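Local coordinates for cation efflux system protein CusF (Escherichia coli, PDB 3E6Z) that binds copper, one ion per polypeptide, and serves as a periplasmic metallochaperone of the Cus efflux system that gives resistance to copper and silver, at residues A[49-63]-A[68-80]. The protein carries 1 engineered substitution. Sequence-based numbering, arbitrary orientation.
Sequences TKMSEIKTGDKVAFN and GNLSLLQDIKVSQ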
loop_
_atom_site.group_PDB
_atom_site.type_symbol
_atom_site.label_atom_id
_atom_site.label_comp_id
_atom_site.label_asym_id
_atom_site.label_seq_id
_atom_site.Cartn_x
_atom_site.Cartn_y
_atom_site.Cartn_z
ATOM N N THR A 49 7.318 -8.921 -0.525
ATOM C CA THR A 49 7.279 -7.502 -0.758
ATOM C C THR A 49 8.702 -7.015 -1.110
ATOM O O THR A 49 9.676 -7.330 -0.356
ATOM C CB THR A 49 6.854 -6.737 0.540
ATOM O OG1 THR A 49 5.560 -7.238 0.979
ATOM C CG2 THR A 49 6.787 -5.218 0.339
ATOM N N LYS A 50 8.822 -6.205 -2.163
ATOM C CA LYS A 50 10.059 -5.474 -2.436
ATOM C C LYS A 50 10.028 -4.131 -1.729
ATOM O O LYS A 50 9.425 -3.217 -2.154
ATOM C CB LYS A 50 10.270 -5.332 -3.953
ATOM C CG LYS A 50 10.394 -6.700 -4.593
ATOM C CD LYS A 50 11.640 -7.488 -4.116
ATOM C CE LYS A 50 12.024 -8.742 -4.984
ATOM N NZ LYS A 50 11.435 -10.045 -4.516
ATOM N N MET A 51 10.642 -4.160 -0.547
ATOM C CA MET A 51 10.735 -3.014 0.283
ATOM C C MET A 51 11.826 -2.043 -0.178
ATOM O O MET A 51 12.822 -2.439 -0.766
ATOM C CB MET A 51 11.126 -3.472 1.700
ATOM C CG MET A 51 9.966 -4.119 2.429
ATOM S SD MET A 51 8.566 -3.002 2.809
ATOM C CE MET A 51 9.296 -2.075 4.101
ATOM N N SER A 52 11.591 -0.703 -0.143
ATOM C CA SER A 52 12.641 0.302 -0.155
ATOM C C SER A 52 12.656 1.016 1.273
ATOM O O SER A 52 11.849 0.790 2.200
ATOM C CB SER A 52 12.515 1.225 -1.439
ATOM O OG SER A 52 12.686 0.428 -2.628
ATOM N N GLU A 53 13.663 1.836 1.493
ATOM C CA GLU A 53 13.741 2.598 2.763
ATOM C C GLU A 53 12.664 3.715 2.771
ATOM O O GLU A 53 12.565 4.538 1.887
ATOM C CB GLU A 53 15.147 3.099 3.134
ATOM C CG GLU A 53 15.150 4.040 4.306
ATOM C CD GLU A 53 16.523 4.367 4.864
ATOM O OE1 GLU A 53 17.539 3.662 4.599
ATOM O OE2 GLU A 53 16.553 5.357 5.601
ATOM N N ILE A 54 11.886 3.569 3.839
ATOM C CA ILE A 54 10.765 4.517 4.109
ATOM C C ILE A 54 10.705 4.864 5.608
ATOM O O ILE A 54 11.236 4.167 6.473
ATOM C CB ILE A 54 9.429 3.922 3.654
ATOM C CG1 ILE A 54 9.208 2.570 4.352
ATOM C CG2 ILE A 54 9.393 3.788 2.094
ATOM C CD1 ILE A 54 7.725 2.077 4.313
ATOM N N LYS A 55 10.030 5.975 5.868
ATOM C CA LYS A 55 9.812 6.459 7.264
ATOM C C LYS A 55 8.479 7.213 7.322
ATOM O O LYS A 55 7.929 7.598 6.282
ATOM C CB LYS A 55 10.951 7.292 7.796
ATOM C CG LYS A 55 11.113 8.585 7.023
ATOM C CD LYS A 55 12.425 9.278 7.413
ATOM C CE LYS A 55 12.615 10.628 6.749
ATOM N NZ LYS A 55 12.575 10.532 5.281
ATOM N N THR A 56 7.940 7.353 8.523
ATOM C CA THR A 56 6.679 8.051 8.668
ATOM C C THR A 56 6.798 9.475 8.095
ATOM O O THR A 56 7.870 10.149 8.234
ATOM C CB THR A 56 6.159 8.055 10.089
ATOM O OG1 THR A 56 7.127 8.750 10.892
ATOM C CG2 THR A 56 5.902 6.649 10.592
ATOM N N GLY A 57 5.714 9.908 7.464
ATOM C CA GLY A 57 5.659 11.168 6.718
ATOM C C GLY A 57 6.160 11.139 5.298
ATOM O O GLY A 57 5.882 12.054 4.516
ATOM N N ASP A 58 6.781 10.017 4.847
ATOM C CA ASP A 58 7.243 9.959 3.475
ATOM C C ASP A 58 6.053 9.812 2.528
ATOM O O ASP A 58 5.059 9.003 2.807
ATOM C CB ASP A 58 8.122 8.739 3.214
ATOM C CG ASP A 58 9.542 8.866 3.717
ATOM O OD1 ASP A 58 9.985 9.988 4.096
ATOM O OD2 ASP A 58 10.236 7.799 3.774
ATOM N N LYS A 59 5.950 10.591 1.493
ATOM C CA LYS A 59 5.068 10.265 0.381
ATOM C C LYS A 59 5.698 8.993 -0.270
ATOM O O LYS A 59 6.865 8.913 -0.447
ATOM C CB LYS A 59 5.082 11.428 -0.624
ATOM C CG LYS A 59 4.763 12.731 -0.148
ATOM C CD LYS A 59 4.766 13.858 -1.260
ATOM C CE LYS A 59 4.386 15.147 -0.611
ATOM N NZ LYS A 59 4.310 16.247 -1.526
ATOM N N VAL A 60 4.873 8.038 -0.688
ATOM C CA VAL A 60 5.227 6.748 -1.289
ATOM C C VAL A 60 4.365 6.420 -2.475
ATOM O O VAL A 60 3.239 6.844 -2.579
ATOM C CB VAL A 60 5.176 5.606 -0.219
ATOM C CG1 VAL A 60 6.313 5.725 0.808
ATOM C CG2 VAL A 60 3.792 5.617 0.459
ATOM N N ALA A 61 4.976 5.581 -3.338
ATOM C CA ALA A 61 4.257 4.882 -4.433
ATOM C C ALA A 61 4.346 3.374 -4.083
ATOM O O ALA A 61 5.379 2.874 -3.717
ATOM C CB ALA A 61 5.005 5.141 -5.748
ATOM N N PHE A 62 3.191 2.686 -4.200
ATOM C CA PHE A 62 3.187 1.326 -3.769
ATOM C C PHE A 62 2.140 0.614 -4.573
ATOM O O PHE A 62 1.247 1.148 -5.184
ATOM C CB PHE A 62 2.968 1.187 -2.219
ATOM C CG PHE A 62 1.675 1.762 -1.756
ATOM C CD1 PHE A 62 1.474 3.181 -1.560
ATOM C CD2 PHE A 62 0.563 0.901 -1.422
ATOM C CE1 PHE A 62 0.272 3.646 -1.125
ATOM C CE2 PHE A 62 -0.587 1.387 -0.933
ATOM C CZ PHE A 62 -0.784 2.776 -0.739
ATOM N N ASN A 63 2.335 -0.719 -4.542
ATOM C CA ASN A 63 1.430 -1.619 -5.319
ATOM C C ASN A 63 1.056 -2.733 -4.343
ATOM O O ASN A 63 1.878 -3.196 -3.564
ATOM C CB ASN A 63 2.133 -2.254 -6.531
ATOM C CG ASN A 63 2.358 -1.198 -7.576
ATOM O OD1 ASN A 63 1.424 -0.814 -8.284
ATOM N ND2 ASN A 63 3.529 -0.535 -7.529
ATOM N N GLY A 68 -8.615 -11.248 0.764
ATOM C CA GLY A 68 -9.608 -11.135 1.849
ATOM C C GLY A 68 -9.475 -9.745 2.504
ATOM O O GLY A 68 -9.573 -8.698 1.869
ATOM N N ASN A 69 -9.312 -9.780 3.809
ATOM C CA ASN A 69 -9.160 -8.554 4.608
ATOM C C ASN A 69 -7.720 -7.944 4.521
ATOM O O ASN A 69 -7.553 -6.869 5.036
ATOM C CB ASN A 69 -9.436 -8.873 6.070
ATOM C CG ASN A 69 -10.895 -9.309 6.289
ATOM O OD1 ASN A 69 -11.140 -10.594 6.488
ATOM N ND2 ASN A 69 -11.777 -8.462 6.202
ATOM N N LEU A 70 -6.792 -8.667 3.978
ATOM C CA LEU A 70 -5.401 -8.164 3.882
ATOM C C LEU A 70 -5.177 -7.451 2.560
ATOM O O LEU A 70 -5.658 -7.802 1.475
ATOM C CB LEU A 70 -4.429 -9.284 3.934
ATOM C CG LEU A 70 -4.465 -10.100 5.279
ATOM C CD1 LEU A 70 -3.521 -11.275 5.179
ATOM C CD2 LEU A 70 -4.144 -9.178 6.475
ATOM N N SER A 71 -4.299 -6.381 2.642
ATOM C CA SER A 71 -3.760 -5.748 1.434
ATOM C C SER A 71 -2.253 -6.022 1.468
ATOM O O SER A 71 -1.525 -5.440 2.293
ATOM C CB SER A 71 -4.072 -4.225 1.455
ATOM O OG SER A 71 -5.414 -3.954 1.511
ATOM N N LEU A 72 -1.830 -6.991 0.652
ATOM C CA LEU A 72 -0.449 -7.456 0.681
ATOM C C LEU A 72 0.413 -6.600 -0.254
ATOM O O LEU A 72 0.116 -6.439 -1.429
ATOM C CB LEU A 72 -0.389 -8.896 0.127
ATOM C CG LEU A 72 -1.302 -9.886 0.887
ATOM C CD1 LEU A 72 -1.056 -11.302 0.231
ATOM C CD2 LEU A 72 -0.943 -9.941 2.412
ATOM N N LEU A 73 1.499 -6.019 0.325
ATOM C CA LEU A 73 2.352 -5.156 -0.543
ATOM C C LEU A 73 3.165 -5.929 -1.492
ATOM O O LEU A 73 3.911 -6.874 -1.137
ATOM C CB LEU A 73 3.263 -4.333 0.383
ATOM C CG LEU A 73 2.566 -3.247 1.180
ATOM C CD1 LEU A 73 3.459 -2.781 2.331
ATOM C CD2 LEU A 73 2.126 -2.104 0.282
ATOM N N GLN A 74 3.115 -5.555 -2.773
ATOM C CA GLN A 74 4.059 -6.002 -3.764
ATOM C C GLN A 74 5.386 -5.226 -3.628
ATOM O O GLN A 74 6.458 -5.833 -3.738
ATOM C CB GLN A 74 3.508 -5.767 -5.189
ATOM C CG GLN A 74 2.149 -6.472 -5.519
ATOM C CD GLN A 74 2.353 -7.987 -5.705
ATOM O OE1 GLN A 74 2.419 -8.717 -4.706
ATOM N NE2 GLN A 74 2.483 -8.400 -6.952
ATOM N N ASP A 75 5.271 -3.902 -3.432
ATOM C CA ASP A 75 6.482 -3.049 -3.417
ATOM C C ASP A 75 6.047 -1.713 -2.828
ATOM O O ASP A 75 4.864 -1.368 -2.806
ATOM C CB ASP A 75 7.077 -2.917 -4.815
ATOM C CG ASP A 75 6.039 -2.465 -5.852
ATOM O OD1 ASP A 75 5.511 -1.342 -5.736
ATOM O OD2 ASP A 75 5.603 -3.342 -6.647
ATOM N N ILE A 76 7.046 -0.953 -2.365
ATOM C CA ILE A 76 6.794 0.396 -1.848
ATOM C C ILE A 76 8.120 1.072 -1.944
ATOM O O ILE A 76 9.160 0.568 -1.653
ATOM C CB ILE A 76 6.243 0.323 -0.364
ATOM C CG1 ILE A 76 5.968 1.768 0.138
ATOM C CG2 ILE A 76 7.154 -0.441 0.591
ATOM C CD1 ILE A 76 5.085 1.768 1.314
ATOM N N LYS A 77 8.049 2.372 -2.336
ATOM C CA LYS A 77 9.199 3.207 -2.473
ATOM C C LYS A 77 8.782 4.600 -2.197
ATOM O O LYS A 77 7.674 4.971 -2.430
ATOM C CB LYS A 77 9.831 3.212 -3.857
ATOM C CG LYS A 77 9.049 3.736 -4.936
ATOM C CD LYS A 77 9.999 3.867 -6.174
ATOM C CE LYS A 77 9.720 5.071 -7.128
ATOM N NZ LYS A 77 9.306 6.450 -6.753
ATOM N N VAL A 78 9.748 5.473 -1.818
ATOM C CA VAL A 78 9.448 6.936 -1.710
ATOM C C VAL A 78 9.179 7.474 -3.138
ATOM O O VAL A 78 9.811 7.078 -4.107
ATOM C CB VAL A 78 10.677 7.691 -1.104
ATOM C CG1 VAL A 78 10.534 9.262 -1.341
ATOM C CG2 VAL A 78 10.757 7.343 0.343
ATOM N N SER A 79 8.192 8.361 -3.216
ATOM C CA SER A 79 7.843 9.005 -4.487
ATOM C C SER A 79 7.788 10.513 -4.319
ATOM O O SER A 79 7.813 11.024 -3.230
ATOM C CB SER A 79 6.575 8.462 -5.015
ATOM O OG SER A 79 5.558 8.787 -4.196
ATOM N N GLN A 80 7.735 11.230 -5.417
ATOM C CA GLN A 80 7.645 12.685 -5.467
ATOM C C GLN A 80 6.184 13.056 -5.184
ATOM O O GLN A 80 5.186 12.416 -5.598
ATOM C CB GLN A 80 8.165 13.214 -6.827
ATOM C CG GLN A 80 7.976 14.680 -6.988
ATOM C CD GLN A 80 8.825 15.236 -8.104
ATOM O OE1 GLN A 80 8.818 14.685 -9.234
ATOM N NE2 GLN A 80 9.622 16.281 -7.815
ATOM O OXT GLN A 80 6.030 14.196 -4.626
HETATM O O HOH W 1 10.773 -1.309 -3.761
HETATM O O HOH W 2 12.336 4.469 -1.061
HETATM O O HOH W 3 6.780 1.020 -5.418
#
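D75 OD1 is gripped by N63 and a water. N63 ND2 donates to D75 OD1 at 2.8 Å, almost straight (173°). The carboxylate uses its syn lone pair, and the oxygen lies in the amide plane of N63. The two flat groups are nonetheless turned 63° apart. D75 CG sits between its own N and carbonyl carbon (chi1 52°), which turns the carboxylate back toward N63. The water also donates to A61 O, 2.9 Å away. N63 OD1 bonds S9, so both ends of the amide are held and its rotation is fixed.

Alongside this pair the backbones form an antiparallel ladder, with A61 N to K77 O at 2.9 Å. Within the hairpin Q74 and D75 both face N63, a classic beta bulge. Q74 N donates to N63 O, while the bond from D75 N is weak. Residues 49-52 run along the other edge of 75-78, where K50 N meets Q74 O and I76 N meets K50 O. T49 OG1 donates to L73 O at 2.7 Å and accepts from T46 N.

I76 is buried on the face it shares with F62. Its CG1, anti to the backbone N, lies 3.9 Å from both V60 CB and F62 CB. I76 CD1 meets I54 CD1 at about a right angle, and CG2 lies beside M51 SD. The F62 ring touches L73 CD2 obliquely and packs edge-to-face with F43.

Strand 75-78 thus pairs with 59-63 on one edge and carries the irregular segment 49-52 on the other, within the OB-fold barrel. The N63-D75 pair and K77 lie on one face, I76 and F62 on the buried one.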